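Local coordinates for protein putative fimbrium anchoring subunit Fim4B (Bacteroides ovatus, PDB 5CAG) that probably serves as the anchoring subunit of a fimbrium, a predicted lipoprotein of the FimB/Mfa2 family thought to sit in the bacterial outer membrane, at residues 139-153 with 197-211. Sequence-based numbering, arbitrary orientation.
Sequences KLESVVKKYSFAVEA and KVTAFFTAFKQVKEM. With SO4 (sulfate ion), chain J; SO4 (sulfate ion), chain D.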
ATOM      1  N   LYS A 139      -9.495   0.814  15.508  1.00 80.32           N
ATOM      2  CA  LYS A 139      -8.035   0.822  15.381  1.00 78.96           C
ATOM      3  C   LYS A 139      -7.764   0.548  13.918  1.00 85.21           C
ATOM      4  O   LYS A 139      -8.503  -0.240  13.313  1.00 87.52           O
ATOM      5  CB  LYS A 139      -7.409  -0.244  16.290  1.00 79.94           C
ATOM      6  CG  LYS A 139      -5.897  -0.240  16.285  1.00 83.52           C
ATOM      7  CD  LYS A 139      -5.261  -0.983  17.449  1.00 87.65           C
ATOM      8  CE  LYS A 139      -4.856  -0.082  18.596  1.00 92.37           C
ATOM      9  NZ  LYS A 139      -4.378  -0.872  19.776  1.00103.71           N
ATOM     10  N   LEU A 140      -6.803   1.234  13.305  1.00 79.33           N
ATOM     11  CA  LEU A 140      -6.612   0.972  11.888  1.00 76.94           C
ATOM     12  C   LEU A 140      -5.446   0.047  11.689  1.00 78.80           C
ATOM     13  O   LEU A 140      -4.675  -0.167  12.624  1.00 80.43           O
ATOM     14  CB  LEU A 140      -6.444   2.278  11.140  1.00 76.52           C
ATOM     15  CG  LEU A 140      -7.669   2.760  10.399  1.00 81.28           C
ATOM     16  CD1 LEU A 140      -8.843   2.965  11.332  1.00 82.35           C
ATOM     17  CD2 LEU A 140      -7.370   4.041   9.689  1.00 83.31           C
ATOM     18  N   GLU A 141      -5.338  -0.562  10.513  1.00 72.52           N
ATOM     19  CA  GLU A 141      -4.255  -1.513  10.282  1.00 71.58           C
ATOM     20  C   GLU A 141      -3.260  -0.990   9.234  1.00 77.00           C
ATOM     21  O   GLU A 141      -3.688  -0.505   8.187  1.00 77.06           O
ATOM     22  CB  GLU A 141      -4.841  -2.873   9.860  1.00 72.83           C
ATOM     23  CG  GLU A 141      -3.863  -3.802   9.165  1.00 72.84           C
ATOM     24  CD  GLU A 141      -4.438  -5.075   8.591  1.00 86.81           C
ATOM     25  OE1 GLU A 141      -5.661  -5.140   8.315  1.00103.96           O
ATOM     26  OE2 GLU A 141      -3.627  -5.991   8.341  1.00 60.99           O
ATOM     27  N   SER A 142      -1.929  -1.119   9.504  1.00 73.42           N
ATOM     28  CA  SER A 142      -0.943  -0.712   8.519  1.00 72.06           C
ATOM     29  C   SER A 142      -0.913  -1.758   7.435  1.00 78.48           C
ATOM     30  O   SER A 142      -0.554  -2.899   7.705  1.00 80.25           O
ATOM     31  CB  SER A 142       0.429  -0.499   9.130  1.00 74.00           C
ATOM     32  OG  SER A 142       1.236   0.067   8.107  1.00 89.13           O
ATOM     33  N   VAL A 143      -1.372  -1.398   6.227  1.00 74.72           N
ATOM     34  CA  VAL A 143      -1.440  -2.340   5.107  1.00 73.93           C
ATOM     35  C   VAL A 143      -0.231  -2.207   4.158  1.00 75.19           C
ATOM     36  O   VAL A 143      -0.239  -2.784   3.080  1.00 74.75           O
ATOM     37  CB  VAL A 143      -2.768  -2.181   4.356  1.00 78.51           C
ATOM     38  CG1 VAL A 143      -3.933  -2.598   5.239  1.00 78.98           C
ATOM     39  CG2 VAL A 143      -2.948  -0.754   3.863  1.00 78.21           C
ATOM     40  N   VAL A 144       0.812  -1.474   4.567  1.00 70.96           N
ATOM     41  CA  VAL A 144       2.022  -1.324   3.760  1.00 69.69           C
ATOM     42  C   VAL A 144       3.193  -1.967   4.491  1.00 73.85           C
ATOM     43  O   VAL A 144       3.508  -1.544   5.604  1.00 74.25           O
ATOM     44  CB  VAL A 144       2.329   0.147   3.427  1.00 71.93           C
ATOM     45  CG1 VAL A 144       3.650   0.254   2.680  1.00 71.71           C
ATOM     46  CG2 VAL A 144       1.205   0.789   2.636  1.00 71.09           C
ATOM     47  N   LYS A 145       3.827  -2.986   3.867  1.00 69.88           N
ATOM     48  CA  LYS A 145       4.999  -3.701   4.399  1.00 69.02           C
ATOM     49  C   LYS A 145       6.287  -2.993   3.930  1.00 73.79           C
ATOM     50  O   LYS A 145       6.371  -2.621   2.761  1.00 73.72           O
ATOM     51  CB  LYS A 145       5.014  -5.199   3.957  1.00 69.89           C
ATOM     52  CG  LYS A 145       3.981  -6.154   4.615  1.00 63.62           C
ATOM     53  CD  LYS A 145       4.344  -7.672   4.437  1.00 75.24           C
ATOM     54  CE  LYS A 145       3.502  -8.705   5.225  1.00 97.18           C
ATOM     55  NZ  LYS A 145       2.472  -9.464   4.406  1.00102.43           N
ATOM     56  N   LYS A 146       7.263  -2.770   4.839  1.00 70.66           N
ATOM     57  CA  LYS A 146       8.573  -2.203   4.487  1.00 70.22           C
ATOM     58  C   LYS A 146       9.569  -3.344   4.240  1.00 77.55           C
ATOM     59  O   LYS A 146       9.569  -4.341   4.973  1.00 78.23           O
ATOM     60  CB  LYS A 146       9.141  -1.299   5.586  1.00 71.84           C
ATOM     61  CG  LYS A 146       8.325  -0.097   6.010  1.00 83.38           C
ATOM     62  CD  LYS A 146       8.917   0.436   7.324  1.00 93.12           C
ATOM     63  CE  LYS A 146       8.157   1.578   7.955  1.00115.67           C
ATOM     64  NZ  LYS A 146       8.474   1.724   9.408  1.00130.96           N
ATOM     65  N   TYR A 147      10.448  -3.175   3.250  1.00 75.15           N
ATOM     66  CA  TYR A 147      11.506  -4.126   2.912  1.00 75.94           C
ATOM     67  C   TYR A 147      12.835  -3.394   2.742  1.00 79.71           C
ATOM     68  O   TYR A 147      12.860  -2.207   2.397  1.00 80.06           O
ATOM     69  CB  TYR A 147      11.183  -4.873   1.626  1.00 77.62           C
ATOM     70  CG  TYR A 147       9.861  -5.601   1.584  1.00 79.92           C
ATOM     71  CD1 TYR A 147       8.694  -4.945   1.203  1.00 80.26           C
ATOM     72  CD2 TYR A 147       9.800  -6.981   1.768  1.00 82.46           C
ATOM     73  CE1 TYR A 147       7.482  -5.620   1.103  1.00 80.13           C
ATOM     74  CE2 TYR A 147       8.592  -7.672   1.660  1.00 83.68           C
ATOM     75  CZ  TYR A 147       7.433  -6.987   1.327  1.00 87.14           C
ATOM     76  OH  TYR A 147       6.228  -7.655   1.228  1.00 84.39           O
ATOM     77  N   SER A 148      13.933  -4.103   2.984  1.00 75.42           N
ATOM     78  CA  SER A 148      15.294  -3.611   2.810  1.00 75.56           C
ATOM     79  C   SER A 148      16.178  -4.793   2.449  1.00 82.68           C
ATOM     80  O   SER A 148      15.863  -5.924   2.822  1.00 84.56           O
ATOM     81  CB  SER A 148      15.802  -2.910   4.072  1.00 79.28           C
ATOM     82  OG  SER A 148      16.052  -3.791   5.161  1.00 91.31           O
ATOM     83  N   PHE A 149      17.274  -4.554   1.729  1.00 79.02           N
ATOM     84  CA  PHE A 149      18.234  -5.606   1.402  1.00 80.11           C
ATOM     85  C   PHE A 149      19.590  -4.997   1.102  1.00 84.62           C
ATOM     86  O   PHE A 149      19.723  -3.780   0.912  1.00 82.40           O
ATOM     87  CB  PHE A 149      17.764  -6.469   0.217  1.00 81.63           C
ATOM     88  CG  PHE A 149      17.840  -5.769  -1.121  1.00 82.02           C
ATOM     89  CD1 PHE A 149      19.003  -5.813  -1.885  1.00 85.25           C
ATOM     90  CD2 PHE A 149      16.758  -5.050  -1.611  1.00 81.86           C
ATOM     91  CE1 PHE A 149      19.087  -5.132  -3.097  1.00 84.59           C
ATOM     92  CE2 PHE A 149      16.839  -4.398  -2.845  1.00 83.60           C
ATOM     93  CZ  PHE A 149      18.006  -4.437  -3.572  1.00 81.86           C
ATOM     94  N   ALA A 150      20.590  -5.862   1.039  1.00 83.51           N
ATOM     95  CA  ALA A 150      21.939  -5.497   0.659  1.00 84.73           C
ATOM     96  C   ALA A 150      22.528  -6.642  -0.161  1.00 90.33           C
ATOM     97  O   ALA A 150      22.312  -7.808   0.178  1.00 90.61           O
ATOM     98  CB  ALA A 150      22.783  -5.196   1.885  1.00 86.83           C
ATOM     99  N   VAL A 151      23.159  -6.329  -1.297  1.00 85.98           N
ATOM    100  CA  VAL A 151      23.750  -7.381  -2.097  1.00 87.33           C
ATOM    101  C   VAL A 151      25.133  -6.924  -2.552  1.00 93.86           C
ATOM    102  O   VAL A 151      25.366  -5.750  -2.844  1.00 92.38           O
ATOM    103  CB  VAL A 151      22.845  -7.876  -3.241  1.00 89.65           C
ATOM    104  CG1 VAL A 151      22.537  -6.778  -4.234  1.00 87.50           C
ATOM    105  CG2 VAL A 151      23.440  -9.085  -3.942  1.00 92.05           C
ATOM    106  N   GLU A 152      26.062  -7.858  -2.522  1.00 93.55           N
ATOM    107  CA  GLU A 152      27.440  -7.627  -2.891  1.00 95.49           C
ATOM    108  C   GLU A 152      27.567  -7.543  -4.415  1.00 98.69           C
ATOM    109  O   GLU A 152      27.016  -8.401  -5.108  1.00 99.79           O
ATOM    110  CB  GLU A 152      28.252  -8.782  -2.324  1.00100.60           C
ATOM    111  CG  GLU A 152      29.693  -8.471  -2.003  1.00115.12           C
ATOM    112  CD  GLU A 152      30.371  -9.704  -1.448  1.00138.43           C
ATOM    113  OE1 GLU A 152      30.058 -10.076  -0.293  1.00143.30           O
ATOM    114  OE2 GLU A 152      31.142 -10.346  -2.201  1.00122.49           O
ATOM    115  N   ALA A 153      28.268  -6.505  -4.939  1.00 93.29           N
ATOM    116  CA  ALA A 153      28.477  -6.312  -6.380  1.00 91.95           C
ATOM    117  C   ALA A 153      29.885  -5.752  -6.721  1.00 97.58           C
ATOM    118  O   ALA A 153      30.316  -4.709  -6.198  1.00 96.35           O
ATOM    119  CB  ALA A 153      27.404  -5.415  -6.947  1.00 89.40           C
ATOM    120  N   LYS A 197      29.154  -3.263  -2.037  1.00 98.83           N
ATOM    121  CA  LYS A 197      27.750  -3.559  -1.721  1.00 95.25           C
ATOM    122  C   LYS A 197      26.817  -2.566  -2.357  1.00 92.67           C
ATOM    123  O   LYS A 197      27.242  -1.470  -2.716  1.00 91.94           O
ATOM    124  CB  LYS A 197      27.524  -3.492  -0.183  1.00 99.14           C
ATOM    125  CG  LYS A 197      27.500  -4.849   0.509  1.00130.98           C
ATOM    126  CD  LYS A 197      27.562  -4.755   2.041  1.00145.55           C
ATOM    127  CE  LYS A 197      27.939  -6.104   2.628  1.00158.33           C
ATOM    128  NZ  LYS A 197      28.340  -6.008   4.053  1.00166.14           N
ATOM    129  N   VAL A 198      25.522  -2.917  -2.436  1.00 84.50           N
ATOM    130  CA  VAL A 198      24.436  -2.029  -2.854  1.00 79.80           C
ATOM    131  C   VAL A 198      23.306  -2.248  -1.864  1.00 85.84           C
ATOM    132  O   VAL A 198      22.981  -3.391  -1.535  1.00 86.84           O
ATOM    133  CB  VAL A 198      23.967  -2.057  -4.322  1.00 79.39           C
ATOM    134  CG1 VAL A 198      25.037  -1.530  -5.257  1.00 79.75           C
ATOM    135  CG2 VAL A 198      23.462  -3.412  -4.758  1.00 78.73           C
ATOM    136  N   THR A 199      22.777  -1.154  -1.317  1.00 82.12           N
ATOM    137  CA  THR A 199      21.749  -1.202  -0.293  1.00 80.97           C
ATOM    138  C   THR A 199      20.506  -0.497  -0.803  1.00 82.52           C
ATOM    139  O   THR A 199      20.623   0.541  -1.427  1.00 82.94           O
ATOM    140  CB  THR A 199      22.341  -0.574   0.968  1.00 92.66           C
ATOM    141  OG1 THR A 199      23.306  -1.480   1.518  1.00 93.91           O
ATOM    142  CG2 THR A 199      21.294  -0.249   2.013  1.00 93.54           C
ATOM    143  N   ALA A 200      19.326  -1.063  -0.578  1.00 77.41           N
ATOM    144  CA  ALA A 200      18.089  -0.434  -1.023  1.00 75.79           C
ATOM    145  C   ALA A 200      16.943  -0.704  -0.053  1.00 81.23           C
ATOM    146  O   ALA A 200      16.991  -1.649   0.744  1.00 80.94           O
ATOM    147  CB  ALA A 200      17.720  -0.901  -2.417  1.00 75.96           C
ATOM    148  N   PHE A 201      15.944   0.190  -0.082  1.00 78.67           N
ATOM    149  CA  PHE A 201      14.752   0.157   0.764  1.00 78.65           C
ATOM    150  C   PHE A 201      13.545   0.359  -0.106  1.00 80.27           C
ATOM    151  O   PHE A 201      13.580   1.225  -0.991  1.00 81.73           O
ATOM    152  CB  PHE A 201      14.820   1.272   1.821  1.00 81.93           C
ATOM    153  CG  PHE A 201      15.925   1.116   2.837  1.00 87.70           C
ATOM    154  CD1 PHE A 201      17.240   1.450   2.522  1.00 93.93           C
ATOM    155  CD2 PHE A 201      15.651   0.660   4.123  1.00 92.93           C
ATOM    156  CE1 PHE A 201      18.273   1.267   3.456  1.00 97.12           C
ATOM    157  CE2 PHE A 201      16.688   0.489   5.062  1.00 97.92           C
ATOM    158  CZ  PHE A 201      17.988   0.801   4.724  1.00 96.91           C
ATOM    159  N   PHE A 202      12.480  -0.415   0.120  1.00 72.15           N
ATOM    160  CA  PHE A 202      11.259  -0.272  -0.657  1.00 69.60           C
ATOM    161  C   PHE A 202      10.064  -0.754   0.153  1.00 75.14           C
ATOM    162  O   PHE A 202      10.233  -1.273   1.257  1.00 76.45           O
ATOM    163  CB  PHE A 202      11.363  -0.992  -2.012  1.00 70.78           C
ATOM    164  CG  PHE A 202      11.468  -2.486  -1.944  1.00 72.29           C
ATOM    165  CD1 PHE A 202      12.705  -3.107  -1.803  1.00 75.70           C
ATOM    166  CD2 PHE A 202      10.337  -3.279  -2.034  1.00 73.84           C
ATOM    167  CE1 PHE A 202      12.808  -4.497  -1.732  1.00 77.01           C
ATOM    168  CE2 PHE A 202      10.437  -4.667  -1.954  1.00 78.03           C
ATOM    169  CZ  PHE A 202      11.675  -5.267  -1.813  1.00 76.73           C
ATOM    170  N   THR A 203       8.854  -0.535  -0.373  1.00 70.73           N
ATOM    171  CA  THR A 203       7.606  -0.925   0.284  1.00 69.81           C
ATOM    172  C   THR A 203       6.629  -1.497  -0.717  1.00 75.22           C
ATOM    173  O   THR A 203       6.733  -1.207  -1.908  1.00 76.35           O
ATOM    174  CB  THR A 203       6.944   0.274   0.953  1.00 69.69           C
ATOM    175  OG1 THR A 203       6.655   1.248  -0.043  1.00 70.04           O
ATOM    176  CG2 THR A 203       7.766   0.873   2.063  1.00 68.66           C
ATOM    177  N   ALA A 204       5.654  -2.262  -0.230  1.00 70.56           N
ATOM    178  CA  ALA A 204       4.578  -2.842  -1.017  1.00 70.26           C
ATOM    179  C   ALA A 204       3.372  -3.074  -0.115  1.00 75.45           C
ATOM    180  O   ALA A 204       3.518  -3.122   1.110  1.00 75.02           O
ATOM    181  CB  ALA A 204       5.036  -4.144  -1.641  1.00 71.67           C
ATOM    182  N   PHE A 205       2.176  -3.193  -0.702  1.00 72.35           N
ATOM    183  CA  PHE A 205       0.985  -3.478   0.080  1.00 71.86           C
ATOM    184  C   PHE A 205       1.015  -4.918   0.551  1.00 78.07           C
ATOM    185  O   PHE A 205       1.642  -5.776  -0.097  1.00 79.13           O
ATOM    186  CB  PHE A 205      -0.295  -3.208  -0.732  1.00 73.91           C
ATOM    187  CG  PHE A 205      -0.557  -1.741  -0.980  1.00 74.63           C
ATOM    188  CD1 PHE A 205      -0.865  -0.881   0.073  1.00 76.48           C
ATOM    189  CD2 PHE A 205      -0.464  -1.207  -2.258  1.00 76.25           C
ATOM    190  CE1 PHE A 205      -1.075   0.491  -0.156  1.00 76.06           C
ATOM    191  CE2 PHE A 205      -0.676   0.162  -2.480  1.00 77.88           C
ATOM    192  CZ  PHE A 205      -0.989   0.997  -1.428  1.00 74.76           C
ATOM    193  N   LYS A 206       0.355  -5.185   1.704  1.00 75.01           N
ATOM    194  CA  LYS A 206       0.166  -6.539   2.257  1.00 75.40           C
ATOM    195  C   LYS A 206      -0.611  -7.374   1.230  1.00 81.15           C
ATOM    196  O   LYS A 206      -1.480  -6.824   0.535  1.00 81.14           O
ATOM    197  CB  LYS A 206      -0.624  -6.483   3.581  1.00 76.12           C
ATOM    198  CG  LYS A 206       0.190  -6.240   4.826  1.00 71.71           C
ATOM    199  CD  LYS A 206      -0.683  -6.379   6.077  1.00 73.71           C
ATOM    200  CE  LYS A 206       0.121  -6.124   7.334  1.00 72.65           C
ATOM    201  NZ  LYS A 206      -0.733  -5.804   8.502  1.00 70.93           N
ATOM    202  N   GLN A 207      -0.306  -8.671   1.106  1.00 79.12           N
ATOM    203  CA  GLN A 207      -1.047  -9.507   0.150  1.00 81.03           C
ATOM    204  C   GLN A 207      -2.503  -9.622   0.606  1.00 85.62           C
ATOM    205  O   GLN A 207      -3.433  -9.579  -0.215  1.00 86.19           O
ATOM    206  CB  GLN A 207      -0.400 -10.889   0.015  1.00 84.14           C
ATOM    207  CG  GLN A 207      -0.584 -11.526  -1.348  1.00107.57           C
ATOM    208  CD  GLN A 207      -0.069 -12.936  -1.321  1.00140.00           C
ATOM    209  OE1 GLN A 207      -0.810 -13.873  -1.014  1.00137.42           O
ATOM    210  NE2 GLN A 207       1.223 -13.109  -1.576  1.00139.38           N
ATOM    211  N   VAL A 208      -2.679  -9.749   1.940  1.00 81.46           N
ATOM    212  CA  VAL A 208      -3.965  -9.840   2.613  1.00 81.47           C
ATOM    213  C   VAL A 208      -3.911  -9.167   3.969  1.00 83.09           C
ATOM    214  O   VAL A 208      -2.934  -9.350   4.718  1.00 83.81           O
ATOM    215  CB  VAL A 208      -4.482 -11.298   2.803  1.00 87.18           C
ATOM    216  CG1 VAL A 208      -5.984 -11.305   3.088  1.00 87.97           C
ATOM    217  CG2 VAL A 208      -4.182 -12.182   1.600  1.00 88.93           C
ATOM    218  N   LYS A 209      -5.026  -8.452   4.292  1.00 75.56           N
ATOM    219  CA  LYS A 209      -5.456  -7.887   5.567  1.00 73.06           C
ATOM    220  C   LYS A 209      -5.115  -8.923   6.678  1.00 80.09           C
ATOM    221  O   LYS A 209      -5.352 -10.136   6.523  1.00 81.44           O
ATOM    222  CB  LYS A 209      -6.991  -7.624   5.455  1.00 74.15           C
ATOM    223  CG  LYS A 209      -7.860  -7.586   6.729  1.00 71.98           C
ATOM    224  CD  LYS A 209      -9.368  -7.278   6.422  1.00 71.81           C
ATOM    225  CE  LYS A 209     -10.168  -6.578   7.525  1.00 80.54           C
ATOM    226  NZ  LYS A 209      -9.815  -5.113   7.758  1.00 93.91           N
ATOM    227  N   GLU A 210      -4.490  -8.454   7.753  1.00 75.22           N
ATOM    228  CA  GLU A 210      -4.094  -9.307   8.864  1.00 74.54           C
ATOM    229  C   GLU A 210      -5.041  -9.085  10.045  1.00 80.93           C
ATOM    230  O   GLU A 210      -5.044  -9.918  10.959  1.00 83.55           O
ATOM    231  CB  GLU A 210      -2.620  -9.062   9.253  1.00 74.47           C
ATOM    232  CG  GLU A 210      -1.639  -9.664   8.250  1.00 86.90           C
ATOM    233  CD  GLU A 210      -0.135  -9.538   8.465  1.00113.53           C
ATOM    234  OE1 GLU A 210       0.301  -8.807   9.384  1.00100.03           O
ATOM    235  OE2 GLU A 210       0.615 -10.141   7.664  1.00115.37           O
HETATM  236  N   MSE A 211      -5.874  -7.992  10.041  1.00 76.28           N
HETATM  237  CA  MSE A 211      -6.774  -7.753  11.173  1.00 76.86           C
HETATM  238  C   MSE A 211      -7.814  -8.886  11.317  1.00 83.93           C
HETATM  239  O   MSE A 211      -8.346  -9.403  10.322  1.00 84.89           O
HETATM  240  CB  MSE A 211      -7.446  -6.394  11.083  1.00 78.62           C
HETATM  241  CG  MSE A 211      -8.275  -6.014  12.317  1.00 88.18           C
HETATM  242 SE   MSE A 211      -9.220  -4.306  12.105  0.75 98.54          SE
HETATM  243  CE  MSE A 211      -7.717  -3.138  12.359  1.00 94.28           C
TER
HETATM  244  S   SO4 J 409      30.805  -0.914   0.993  1.00152.52           S
HETATM  245  O1  SO4 J 409      30.869   0.563   0.975  1.00149.97           O
HETATM  246  O2  SO4 J 409      32.152  -1.491   1.126  1.00152.95           O
HETATM  247  O3  SO4 J 409      29.938  -1.372   2.090  1.00153.14           O
HETATM  248  O4  SO4 J 409      30.245  -1.411  -0.249  1.00153.34           O
HETATM  249  S   SO4 D 403       5.488   4.046  11.208  1.00207.07           S
HETATM  250  O1  SO4 D 403       5.856   5.095  10.248  1.00206.72           O
HETATM  251  O2  SO4 D 403       5.326   4.616  12.541  1.00206.24           O
HETATM  252  O3  SO4 D 403       4.236   3.410  10.778  1.00206.71           O
HETATM  253  O4  SO4 D 403       6.548   3.043  11.271  1.00207.80           O
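Glu141 OE2 is gripped by two donors from 206-211. Glu210 N reaches Glu141 OE2 at 2.7 Å on the syn lone pair, and Lys206 NZ takes the anti lone pair of that same OE2 at 2.9 Å, in a salt bridge. With CG anti to the backbone N (chi1 161°) and the chain extended beyond it, the carboxylate is carried across to the 206-211 loop, where Met211 N adds a weak bond to OE1. Lys206, itself stretched out, also gives NZ to Ser142 O at 3.0 Å, while its backbone N bonds to Val143 O. A long salt bridge from Lys145 to Glu210, and a weak one from Lys206 to Glu210, complete a four-residue charge network.

Beyond this polar end, strands 144-153 and 197-205 run antiparallel, their N-to-C axes 153° apart, with reciprocal N-H...O bonds at the hydrogen-bonded pairs from Lys145-Ala204 to Val151-Val198. Tyr147 CB sits over the Phe202 ring, 3.7 Å from its centroid, a CH-pi contact; the two rings are nearly parallel (9°) but slid apart. Phe149 CD2 meets the Phe202 edge in plane, 4.0 Å from CE1, and Phe189 stacks on Phe202.

Glu141 and Val143 make backbone bonds to Val119 and Leu117, so the network lies where the long, broken strand 134-154 changes pairing partner; there a buried carboxylate, probably stabilised as an anion by Lys206, ties down the loop after 197-205.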